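Local atomic coordinates of histidine triad (HIT) protein (Clostridium difficile, PDB entry 4EGU), a protein that binds guanosine monophosphate and zinc and, as a histidine triad protein, probably acts as a nucleotide hydrolase or transferase. Residues Y22-V27 with D61-I66; A37-V43 with Y103-K109. All blocks are in the same frame, centred on the assembly; numbering follows the deposited sequence.

Contact 1 (Y22-V27 with D61-I66); sequences YEDDRV and DIVSHI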
ATOM      1  N   TYR A  22     -16.096   7.595   2.885  1.00 10.00           N
ATOM      2  CA  TYR A  22     -16.569   6.263   3.218  1.00  9.58           C
ATOM      3  C   TYR A  22     -16.703   6.153   4.718  1.00  9.01           C
ATOM      4  O   TYR A  22     -15.859   6.682   5.455  1.00  9.75           O
ATOM      5  CB  TYR A  22     -15.567   5.208   2.736  1.00 10.23           C
ATOM      6  CG  TYR A  22     -15.962   3.790   3.077  1.00  9.74           C
ATOM      7  CD1 TYR A  22     -16.693   3.027   2.175  1.00 10.69           C
ATOM      8  CD2 TYR A  22     -15.643   3.222   4.297  1.00  9.79           C
ATOM      9  CE1 TYR A  22     -17.066   1.737   2.475  1.00 11.16           C
ATOM     10  CE2 TYR A  22     -16.032   1.924   4.615  1.00 10.10           C
ATOM     11  CZ  TYR A  22     -16.756   1.187   3.685  1.00 10.21           C
ATOM     12  OH  TYR A  22     -17.153  -0.110   3.927  1.00 11.58           O
ATOM     13  N   GLU A  23     -17.692   5.418   5.193  1.00  9.08           N
ATOM     14  CA  GLU A  23     -17.713   5.023   6.587  1.00  9.44           C
ATOM     15  C   GLU A  23     -18.486   3.726   6.751  1.00  9.81           C
ATOM     16  O   GLU A  23     -19.584   3.563   6.191  1.00 11.60           O
ATOM     17  CB  GLU A  23     -18.317   6.110   7.485  1.00  9.98           C
ATOM     18  CG  GLU A  23     -18.065   5.856   8.978  1.00 11.69           C
ATOM     19  CD  GLU A  23     -18.633   6.919   9.904  1.00 12.79           C
ATOM     20  OE1 GLU A  23     -19.230   7.895   9.409  1.00 15.68           O
ATOM     21  OE2 GLU A  23     -18.490   6.759  11.136  1.00 14.49           O
ATOM     22  N   ASP A  24     -17.951   2.841   7.575  1.00  9.54           N
ATOM     23  CA  ASP A  24     -18.678   1.696   8.097  1.00  9.90           C
ATOM     24  C   ASP A  24     -18.331   1.567   9.584  1.00 10.69           C
ATOM     25  O   ASP A  24     -17.822   2.525  10.196  1.00 11.59           O
ATOM     26  CB  ASP A  24     -18.441   0.419   7.256  1.00 10.59           C
ATOM     27  CG  ASP A  24     -17.009  -0.117   7.314  1.00 11.14           C
ATOM     28  OD1 ASP A  24     -16.245   0.247   8.214  1.00 11.46           O
ATOM     29  OD2 ASP A  24     -16.677  -0.945   6.419  1.00 12.63           O
ATOM     30  N   ASP A  25     -18.629   0.421  10.187  1.00 10.99           N
ATOM     31  CA  ASP A  25     -18.380   0.245  11.611  1.00 12.33           C
ATOM     32  C   ASP A  25     -16.910   0.207  11.997  1.00 12.97           C
ATOM     33  O   ASP A  25     -16.603   0.367  13.169  1.00 15.98           O
ATOM     34  CB  ASP A  25     -19.060  -1.022  12.136  1.00 13.46           C
ATOM     35  CG  ASP A  25     -18.548  -2.305  11.482  1.00 14.72           C
ATOM     36  OD1 ASP A  25     -18.078  -2.277  10.330  1.00 16.62           O
ATOM     37  OD2 ASP A  25     -18.638  -3.365  12.139  1.00 19.58           O
ATOM     38  N   ARG A  26     -16.012   0.012  11.036  1.00 12.36           N
ATOM     39  CA  ARG A  26     -14.583  -0.297  11.246  0.50 12.15           C
ATOM     40  C   ARG A  26     -13.625   0.721  10.651  1.00 11.12           C
ATOM     41  O   ARG A  26     -12.491   0.799  11.100  1.00 11.29           O
ATOM     42  CB  ARG A  26     -14.199  -1.632  10.578  0.50 13.68           C
ATOM     43  CG  ARG A  26     -14.664  -2.881  11.290  0.50 16.58           C
ATOM     44  CD  ARG A  26     -14.218  -4.138  10.539  0.50 20.45           C
ATOM     45  NE  ARG A  26     -12.813  -4.457  10.774  0.50 23.12           N
ATOM     46  CZ  ARG A  26     -12.117  -5.351  10.075  0.50 25.21           C
ATOM     47  NH1 ARG A  26     -12.689  -6.017   9.082  0.50 25.67           N
ATOM     48  NH2 ARG A  26     -10.845  -5.579  10.368  0.50 25.14           N
ATOM     49  N   VAL A  27     -14.026   1.379   9.563  1.00 11.42           N
ATOM     50  CA  VAL A  27     -13.136   2.171   8.722  1.00 11.59           C
ATOM     51  C   VAL A  27     -13.842   3.454   8.343  1.00 12.08           C
ATOM     52  O   VAL A  27     -15.054   3.486   8.126  1.00 13.28           O
ATOM     53  CB  VAL A  27     -12.739   1.362   7.448  1.00 13.33           C
ATOM     54  CG1 VAL A  27     -12.124   2.257   6.384  1.00 14.10           C
ATOM     55  CG2 VAL A  27     -11.768   0.229   7.804  1.00 14.51           C
ATOM     56  N   ASP A  61      -6.032  -8.528   8.971  1.00 10.93           N
ATOM     57  CA  ASP A  61      -7.233  -8.428   8.174  0.50 10.64           C
ATOM     58  C   ASP A  61      -7.767  -6.997   8.087  1.00 10.37           C
ATOM     59  O   ASP A  61      -8.500  -6.688   7.153  1.00 11.31           O
ATOM     60  CB  ASP A  61      -8.328  -9.396   8.652  0.50 11.74           C
ATOM     61  CG  ASP A  61      -8.656  -9.272  10.143  0.50 12.87           C
ATOM     62  OD1 ASP A  61      -8.099  -8.414  10.861  0.50 14.96           O
ATOM     63  OD2 ASP A  61      -9.501 -10.069  10.602  0.50 15.37           O
ATOM     64  N   ILE A  62      -7.401  -6.106   9.015  1.00  9.98           N
ATOM     65  CA  ILE A  62      -7.830  -4.720   8.856  1.00  9.84           C
ATOM     66  C   ILE A  62      -7.278  -4.149   7.552  1.00  9.17           C
ATOM     67  O   ILE A  62      -7.924  -3.315   6.907  1.00  9.62           O
ATOM     68  CB  ILE A  62      -7.464  -3.861  10.087  1.00 11.71           C
ATOM     69  CG1 ILE A  62      -8.100  -2.471   9.992  1.00 13.29           C
ATOM     70  CG2 ILE A  62      -5.970  -3.738  10.266  1.00 11.40           C
ATOM     71  CD1 ILE A  62      -9.617  -2.451   9.887  1.00 14.89           C
ATOM     72  N   VAL A  63      -6.084  -4.583   7.149  1.00  9.24           N
ATOM     73  CA  VAL A  63      -5.495  -4.108   5.894  1.00  9.06           C
ATOM     74  C   VAL A  63      -6.285  -4.640   4.682  1.00  8.52           C
ATOM     75  O   VAL A  63      -6.485  -3.907   3.708  1.00  8.66           O
ATOM     76  CB  VAL A  63      -3.993  -4.447   5.825  1.00 10.39           C
ATOM     77  CG1 VAL A  63      -3.404  -4.047   4.482  1.00 11.58           C
ATOM     78  CG2 VAL A  63      -3.254  -3.741   6.958  1.00 12.78           C
ATOM     79  N   SER A  64      -6.749  -5.882   4.717  1.00  8.68           N
ATOM     80  CA  SER A  64      -7.575  -6.382   3.633  1.00  9.55           C
ATOM     81  C   SER A  64      -8.897  -5.596   3.562  1.00  8.71           C
ATOM     82  O   SER A  64      -9.333  -5.237   2.469  1.00  9.01           O
ATOM     83  CB  SER A  64      -7.779  -7.879   3.706  1.00 12.57           C
ATOM     84  OG  SER A  64      -8.381  -8.238   4.878  1.00 19.45           O
ATOM     85  N   HIS A  65      -9.496  -5.307   4.718  1.00  9.46           N
ATOM     86  CA  HIS A  65     -10.727  -4.549   4.689  1.00 10.08           C
ATOM     87  C   HIS A  65     -10.492  -3.138   4.123  1.00  9.25           C
ATOM     88  O   HIS A  65     -11.302  -2.661   3.316  1.00  9.15           O
ATOM     89  CB  HIS A  65     -11.395  -4.493   6.050  1.00 11.26           C
ATOM     90  CG  HIS A  65     -12.761  -3.895   5.974  1.00 12.22           C
ATOM     91  ND1 HIS A  65     -13.770  -4.399   5.175  1.00 14.23           N
ATOM     92  CD2 HIS A  65     -13.261  -2.783   6.550  1.00 12.32           C
ATOM     93  CE1 HIS A  65     -14.847  -3.641   5.305  1.00 14.60           C
ATOM     94  NE2 HIS A  65     -14.565  -2.658   6.144  1.00 13.01           N
ATOM     95  N   ILE A  66      -9.396  -2.501   4.517  1.00  8.42           N
ATOM     96  CA  ILE A  66      -9.047  -1.219   3.946  1.00  8.35           C
ATOM     97  C   ILE A  66      -8.951  -1.295   2.425  1.00  7.72           C
ATOM     98  O   ILE A  66      -9.381  -0.378   1.732  1.00  8.04           O
ATOM     99  CB  ILE A  66      -7.758  -0.701   4.599  1.00  8.79           C
ATOM    100  CG1 ILE A  66      -8.068  -0.186   6.018  1.00 10.44           C
ATOM    101  CG2 ILE A  66      -7.058   0.346   3.749  1.00  9.28           C
ATOM    102  CD1 ILE A  66      -6.819   0.127   6.851  1.00 13.84           C
TER
HETATM  103  O   HOH W   1     -11.558  -8.150   7.161  1.00 38.44           O
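Asp24 and His65 approach from opposite directions and meet carboxylate to imidazole rim, their planes 16° apart. His65 NE2 donates to Asp24 OD2 at 2.7 Å, in the plane of its ring and onto the syn lone pair of the oxygen. His65 reaches that point because its CG is anti to the backbone N (chi1 -171°), which extends the ring off the helix. The acceptor is gripped a second time: Tyr22 OH donates to Asp24 OD2 over 2.7 Å, from 46° above the carboxylate plane, so the two donors do not compete for one direction. Asp24 OD1 takes the backbone N atoms of Arg26 and Val27, each 2.8 Å away, an Asx turn within the Asx motif. Four donors thus fix the rotation of the carboxylate, and would be expected to favour its anionic form.

Arg26 runs along the outer side, its guanidinium plane nearly parallel to the His65 ring, but the approach is oblique, with NH1 3.6 Å from His65 CB. Its NH2 reaches Ile62 CD1 at 3.4 Å, while the salt bridge to Asp61 is long; a water is held by NH1. Inward, Val27 CG2 touches the rim of His65 at CD2 (3.6 Å) and also meets the side chains of Ile62 and Ile66; both pack on Pro45, and Ile66 also on Val43.

A polar clasp borders an apolar seam where the turn between strands 20-23 and 27-31 meets the N-terminal part of helix 61-77: a beta hairpin whose turn is closed by an Asx motif, docked on the helix of the HIT fold.

Contact 2 (A37-V43 with Y103-K109); sequences APYHILV and YHILAGK. With 5GP (guanosine-5'-monophosphate), chain C.
His40 and His104 lie side by side and meet rim to rim, with NE2 of His40 2.9 Å from ND1 of His104 in a nearly straight hydrogen bond (176°). Two leucines, one from each strand, cover these rings. Leu106 CD2 sits over the centre of the His40 ring, 3.5 Å from its centroid, and Leu42 CD2 lies over a His104 face, offset toward the rim.

The opposite face of the sheet carries Tyr39, Ile41, Val43, Tyr103, Ile105 and Ala107. There Ile105 CD1 rests against the notch formed by Val43 CG2 (3.7 Å) and Ile41 CG2 (4.0 Å). Tyr39 CB rests against the small Ala107, and its ring presents an edge to Gly108 CA. Six backbone hydrogen bonds pair the antiparallel strands, and beyond them Pro38 CD fits against Lys109 CD at 3.7 Å.

His104 NE2 donates to O3P of the bound guanosine monophosphate (3.0 Å, 172°). With ND1 on His40, both ring nitrogens have partners, which limits its rotation. His104, last histidine of the predicted triad motif, stands beside His102, the predicted nucleophile. The hydrogen bonds from Val36 N through His40 to His104 are consistent with His40 holding that ring toward the phosphate.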
ATOM      1  N   ALA A  37      -3.341  15.272  -5.350  1.00 13.50           N
ATOM      2  CA  ALA A  37      -3.970  14.792  -6.581  1.00 13.49           C
ATOM      3  C   ALA A  37      -5.457  15.121  -6.495  1.00 12.33           C
ATOM      4  O   ALA A  37      -5.939  15.422  -5.420  1.00 12.83           O
ATOM      5  CB  ALA A  37      -3.778  13.274  -6.744  1.00 13.34           C
ATOM      6  N   PRO A  38      -6.166  15.058  -7.633  1.00 13.80           N
ATOM      7  CA  PRO A  38      -7.598  15.409  -7.607  1.00 13.44           C
ATOM      8  C   PRO A  38      -8.403  14.553  -6.655  1.00 12.70           C
ATOM      9  O   PRO A  38      -9.316  15.061  -6.014  1.00 15.60           O
ATOM     10  CB  PRO A  38      -8.050  15.198  -9.049  1.00 15.80           C
ATOM     11  CG  PRO A  38      -6.859  15.482  -9.819  1.00 15.20           C
ATOM     12  CD  PRO A  38      -5.704  14.887  -9.014  1.00 15.55           C
ATOM     13  N   TYR A  39      -8.078  13.266  -6.582  1.00 11.16           N
ATOM     14  CA  TYR A  39      -8.510  12.432  -5.459  1.00 11.53           C
ATOM     15  C   TYR A  39      -7.266  12.185  -4.598  1.00 10.22           C
ATOM     16  O   TYR A  39      -6.264  11.638  -5.086  1.00 10.71           O
ATOM     17  CB  TYR A  39      -9.124  11.094  -5.915  1.00 11.59           C
ATOM     18  CG  TYR A  39     -10.288  11.264  -6.857  1.00 13.17           C
ATOM     19  CD1 TYR A  39     -11.561  11.555  -6.404  1.00 15.40           C
ATOM     20  CD2 TYR A  39     -10.085  11.171  -8.226  1.00 13.70           C
ATOM     21  CE1 TYR A  39     -12.608  11.751  -7.303  1.00 16.29           C
ATOM     22  CE2 TYR A  39     -11.103  11.368  -9.121  1.00 15.17           C
ATOM     23  CZ  TYR A  39     -12.357  11.658  -8.665  1.00 15.35           C
ATOM     24  OH  TYR A  39     -13.359  11.865  -9.587  1.00 17.19           O
ATOM     25  N   HIS A  40      -7.334  12.635  -3.344  1.00  9.97           N
ATOM     26  CA  HIS A  40      -6.315  12.334  -2.350  1.00  9.32           C
ATOM     27  C   HIS A  40      -7.088  12.007  -1.080  1.00  9.09           C
ATOM     28  O   HIS A  40      -7.587  12.897  -0.380  1.00 10.57           O
ATOM     29  CB  HIS A  40      -5.338  13.470  -2.139  1.00 10.36           C
ATOM     30  CG  HIS A  40      -4.225  13.091  -1.216  1.00 10.34           C
ATOM     31  ND1 HIS A  40      -3.127  13.889  -1.017  1.00 12.74           N
ATOM     32  CD2 HIS A  40      -4.037  11.988  -0.453  1.00 10.48           C
ATOM     33  CE1 HIS A  40      -2.319  13.298  -0.159  1.00 12.55           C
ATOM     34  NE2 HIS A  40      -2.848  12.144   0.200  1.00 10.66           N
ATOM     35  N   ILE A  41      -7.259  10.707  -0.858  1.00  8.44           N
ATOM     36  CA  ILE A  41      -8.160  10.187   0.150  1.00  8.58           C
ATOM     37  C   ILE A  41      -7.352   9.401   1.174  1.00  8.47           C
ATOM     38  O   ILE A  41      -6.468   8.640   0.808  1.00  9.93           O
ATOM     39  CB  ILE A  41      -9.223   9.292  -0.528  1.00  9.07           C
ATOM     40  CG1 ILE A  41     -10.090  10.124  -1.478  1.00 10.04           C
ATOM     41  CG2 ILE A  41     -10.074   8.577   0.512  1.00  9.79           C
ATOM     42  CD1 ILE A  41     -10.844   9.299  -2.517  1.00 12.23           C
ATOM     43  N   LEU A  42      -7.668   9.602   2.448  1.00  8.51           N
ATOM     44  CA  LEU A  42      -7.063   8.846   3.541  1.00  8.52           C
ATOM     45  C   LEU A  42      -8.067   7.797   4.000  1.00  8.30           C
ATOM     46  O   LEU A  42      -9.219   8.117   4.271  1.00  9.51           O
ATOM     47  CB  LEU A  42      -6.735   9.768   4.707  1.00  9.56           C
ATOM     48  CG  LEU A  42      -5.624  10.752   4.420  1.00 11.03           C
ATOM     49  CD1 LEU A  42      -5.626  11.918   5.389  1.00 12.92           C
ATOM     50  CD2 LEU A  42      -4.289  10.026   4.540  1.00 14.57           C
ATOM     51  N   VAL A  43      -7.608   6.550   4.117  1.00  8.27           N
ATOM     52  CA  VAL A  43      -8.436   5.459   4.591  1.00  8.54           C
ATOM     53  C   VAL A  43      -7.854   4.977   5.906  1.00  8.71           C
ATOM     54  O   VAL A  43      -6.673   4.618   5.957  1.00  9.05           O
ATOM     55  CB  VAL A  43      -8.505   4.289   3.577  1.00  8.90           C
ATOM     56  CG1 VAL A  43      -9.527   3.276   4.035  1.00  9.55           C
ATOM     57  CG2 VAL A  43      -8.863   4.799   2.183  1.00 10.28           C
ATOM     58  N   TYR A 103      -3.918   4.720   4.944  1.00  7.72           N
ATOM     59  CA  TYR A 103      -3.506   4.542   3.574  1.00  7.94           C
ATOM     60  C   TYR A 103      -3.934   5.753   2.775  1.00  8.42           C
ATOM     61  O   TYR A 103      -5.055   6.221   2.892  1.00 10.99           O
ATOM     62  CB  TYR A 103      -4.123   3.262   2.975  1.00  8.47           C
ATOM     63  CG  TYR A 103      -3.419   2.028   3.470  1.00  8.73           C
ATOM     64  CD1 TYR A 103      -3.549   1.572   4.766  1.00 10.45           C
ATOM     65  CD2 TYR A 103      -2.532   1.358   2.647  1.00  9.60           C
ATOM     66  CE1 TYR A 103      -2.828   0.451   5.209  1.00 11.76           C
ATOM     67  CE2 TYR A 103      -1.816   0.236   3.076  1.00  9.69           C
ATOM     68  CZ  TYR A 103      -1.970  -0.200   4.353  1.00 11.05           C
ATOM     69  OH  TYR A 103      -1.256  -1.273   4.813  1.00 14.34           O
ATOM     70  N   HIS A 104      -3.027   6.238   1.942  1.00  7.88           N
ATOM     71  CA  HIS A 104      -3.329   7.275   0.967  1.00  8.36           C
ATOM     72  C   HIS A 104      -3.779   6.632  -0.335  1.00  8.02           C
ATOM     73  O   HIS A 104      -3.118   5.714  -0.826  1.00  9.39           O
ATOM     74  CB  HIS A 104      -2.080   8.093   0.643  0.80  7.99           C
ATOM     75  CG  HIS A 104      -1.453   8.810   1.786  0.80  8.66           C
ATOM     76  ND1 HIS A 104      -1.651  10.159   1.990  0.80  9.47           N
ATOM     77  CD2 HIS A 104      -0.544   8.388   2.711  0.80  9.93           C
ATOM     78  CE1 HIS A 104      -0.933  10.516   3.043  0.80 10.72           C
ATOM     79  NE2 HIS A 104      -0.249   9.471   3.491  0.80  9.97           N
ATOM     80  N   ILE A 105      -4.858   7.168  -0.916  1.00  7.61           N
ATOM     81  CA  ILE A 105      -5.235   6.877  -2.291  1.00  7.54           C
ATOM     82  C   ILE A 105      -5.011   8.154  -3.093  1.00  7.82           C
ATOM     83  O   ILE A 105      -5.560   9.200  -2.747  1.00  8.61           O
ATOM     84  CB  ILE A 105      -6.720   6.503  -2.460  1.00  8.34           C
ATOM     85  CG1 ILE A 105      -7.243   5.486  -1.450  1.00  9.39           C
ATOM     86  CG2 ILE A 105      -6.956   6.005  -3.887  1.00 10.69           C
ATOM     87  CD1 ILE A 105      -8.779   5.341  -1.524  1.00 10.00           C
ATOM     88  N   LEU A 106      -4.216   8.047  -4.159  1.00  7.64           N
ATOM     89  CA  LEU A 106      -4.024   9.150  -5.113  1.00  7.92           C
ATOM     90  C   LEU A 106      -4.632   8.744  -6.439  1.00  7.66           C
ATOM     91  O   LEU A 106      -4.346   7.657  -6.943  1.00  8.41           O
ATOM     92  CB  LEU A 106      -2.548   9.450  -5.329  1.00  8.38           C
ATOM     93  CG  LEU A 106      -1.759   9.812  -4.065  1.00  9.88           C
ATOM     94  CD1 LEU A 106      -0.315  10.142  -4.449  1.00 10.70           C
ATOM     95  CD2 LEU A 106      -2.350  10.930  -3.256  1.00 12.59           C
ATOM     96  N   ALA A 107      -5.435   9.611  -7.058  1.00  8.54           N
ATOM     97  CA  ALA A 107      -6.058   9.267  -8.341  1.00  9.36           C
ATOM     98  C   ALA A 107      -6.534  10.532  -9.049  1.00  9.80           C
ATOM     99  O   ALA A 107      -6.492  11.628  -8.500  1.00 10.46           O
ATOM    100  CB  ALA A 107      -7.229   8.313  -8.148  1.00  9.60           C
ATOM    101  N   GLY A 108      -7.003  10.344 -10.282  1.00 10.80           N
ATOM    102  CA  GLY A 108      -7.668  11.407 -11.027  1.00 11.52           C
ATOM    103  C   GLY A 108      -6.744  12.198 -11.921  1.00 11.42           C
ATOM    104  O   GLY A 108      -7.162  13.185 -12.502  1.00 12.62           O
ATOM    105  N   LYS A 109      -5.495  11.774 -12.022  1.00 11.38           N
ATOM    106  CA  LYS A 109      -4.501  12.377 -12.898  1.00 11.78           C
ATOM    107  C   LYS A 109      -3.402  11.336 -13.120  1.00 11.64           C
ATOM    108  O   LYS A 109      -3.242  10.390 -12.347  1.00 11.22           O
ATOM    109  CB  LYS A 109      -3.882  13.651 -12.297  1.00 13.67           C
ATOM    110  CG  LYS A 109      -2.994  13.425 -11.081  1.00 15.66           C
ATOM    111  CD  LYS A 109      -2.375  14.709 -10.565  1.00 17.57           C
ATOM    112  CE  LYS A 109      -1.021  14.932 -11.072  1.00 19.23           C
ATOM    113  NZ  LYS A 109      -0.408  16.097 -10.421  1.00 18.10           N
TER
HETATM  114  P   5GP C 201       1.499  11.083   6.504  0.80 10.50           P
HETATM  115  O1P 5GP C 201       2.548  11.986   5.893  0.80 13.64           O
HETATM  116  O2P 5GP C 201       1.535  10.957   8.001  0.80 11.45           O
HETATM  117  O3P 5GP C 201       1.537   9.756   5.875  0.80  8.90           O
HETATM  118  O5' 5GP C 201       0.089  11.593   6.037  0.80 15.29           O
HETATM  119  C5' 5GP C 201      -0.719  12.353   6.904  0.80 16.90           C
HETATM  120  C4' 5GP C 201      -1.677  13.162   6.111  0.80 15.01           C
HETATM  121  O4' 5GP C 201      -2.659  13.708   6.996  0.80 12.48           O
HETATM  122  C3' 5GP C 201      -1.048  14.346   5.373  0.80 13.37           C
HETATM  123  O3' 5GP C 201      -1.146  14.149   3.960  0.80 13.24           O
HETATM  124  C2' 5GP C 201      -1.903  15.558   5.819  0.80 13.87           C
HETATM  125  O2' 5GP C 201      -2.233  16.476   4.795  0.80 14.76           O
HETATM  126  C1' 5GP C 201      -3.140  14.892   6.439  0.80 12.94           C
HETATM  127  N9  5GP C 201      -3.767  15.653   7.509  0.80 13.59           N
HETATM  128  C8  5GP C 201      -3.124  16.129   8.592  0.80 16.51           C
HETATM  129  N7  5GP C 201      -3.997  16.743   9.413  0.80 18.84           N
HETATM  130  C5  5GP C 201      -5.214  16.633   8.841  0.80 15.00           C
HETATM  131  C6  5GP C 201      -6.470  17.075   9.226  0.80 15.43           C
HETATM  132  O6  5GP C 201      -6.690  17.728  10.292  0.80 19.38           O
HETATM  133  N1  5GP C 201      -7.467  16.759   8.384  0.80 15.17           N
HETATM  134  C2  5GP C 201      -7.291  16.066   7.229  0.80 12.66           C
HETATM  135  N2  5GP C 201      -8.378  15.826   6.479  0.80 13.91           N
HETATM  136  N3  5GP C 201      -6.093  15.631   6.811  0.80 12.34           N
HETATM  137  C4  5GP C 201      -5.065  15.925   7.638  0.80 14.76           C

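From the N terminus, the chain passes through 22-27, then 37-43, then 61-66 and finally 103-109, so the two contacts cross: each begins before the other has closed. Contact 1 closes a loop of 33 residues containing strands 27-31 and 39-45, and brings helix 61-77 back over the hairpin. Contact 2 closes a longer loop of 59 residues, which carries that helix and strand 84-90, by pairing two inner strands of the five-stranded sheet. Their centres lie about 17 Å apart, yet they touch: Val63 CG1 is 3.5 Å from Tyr103 OH, and Val27 CG1 is 3.6 Å from Val43 CG1. Helix and sheet thus share one largely apolar layer, with the nucleotide on the sheet's other face.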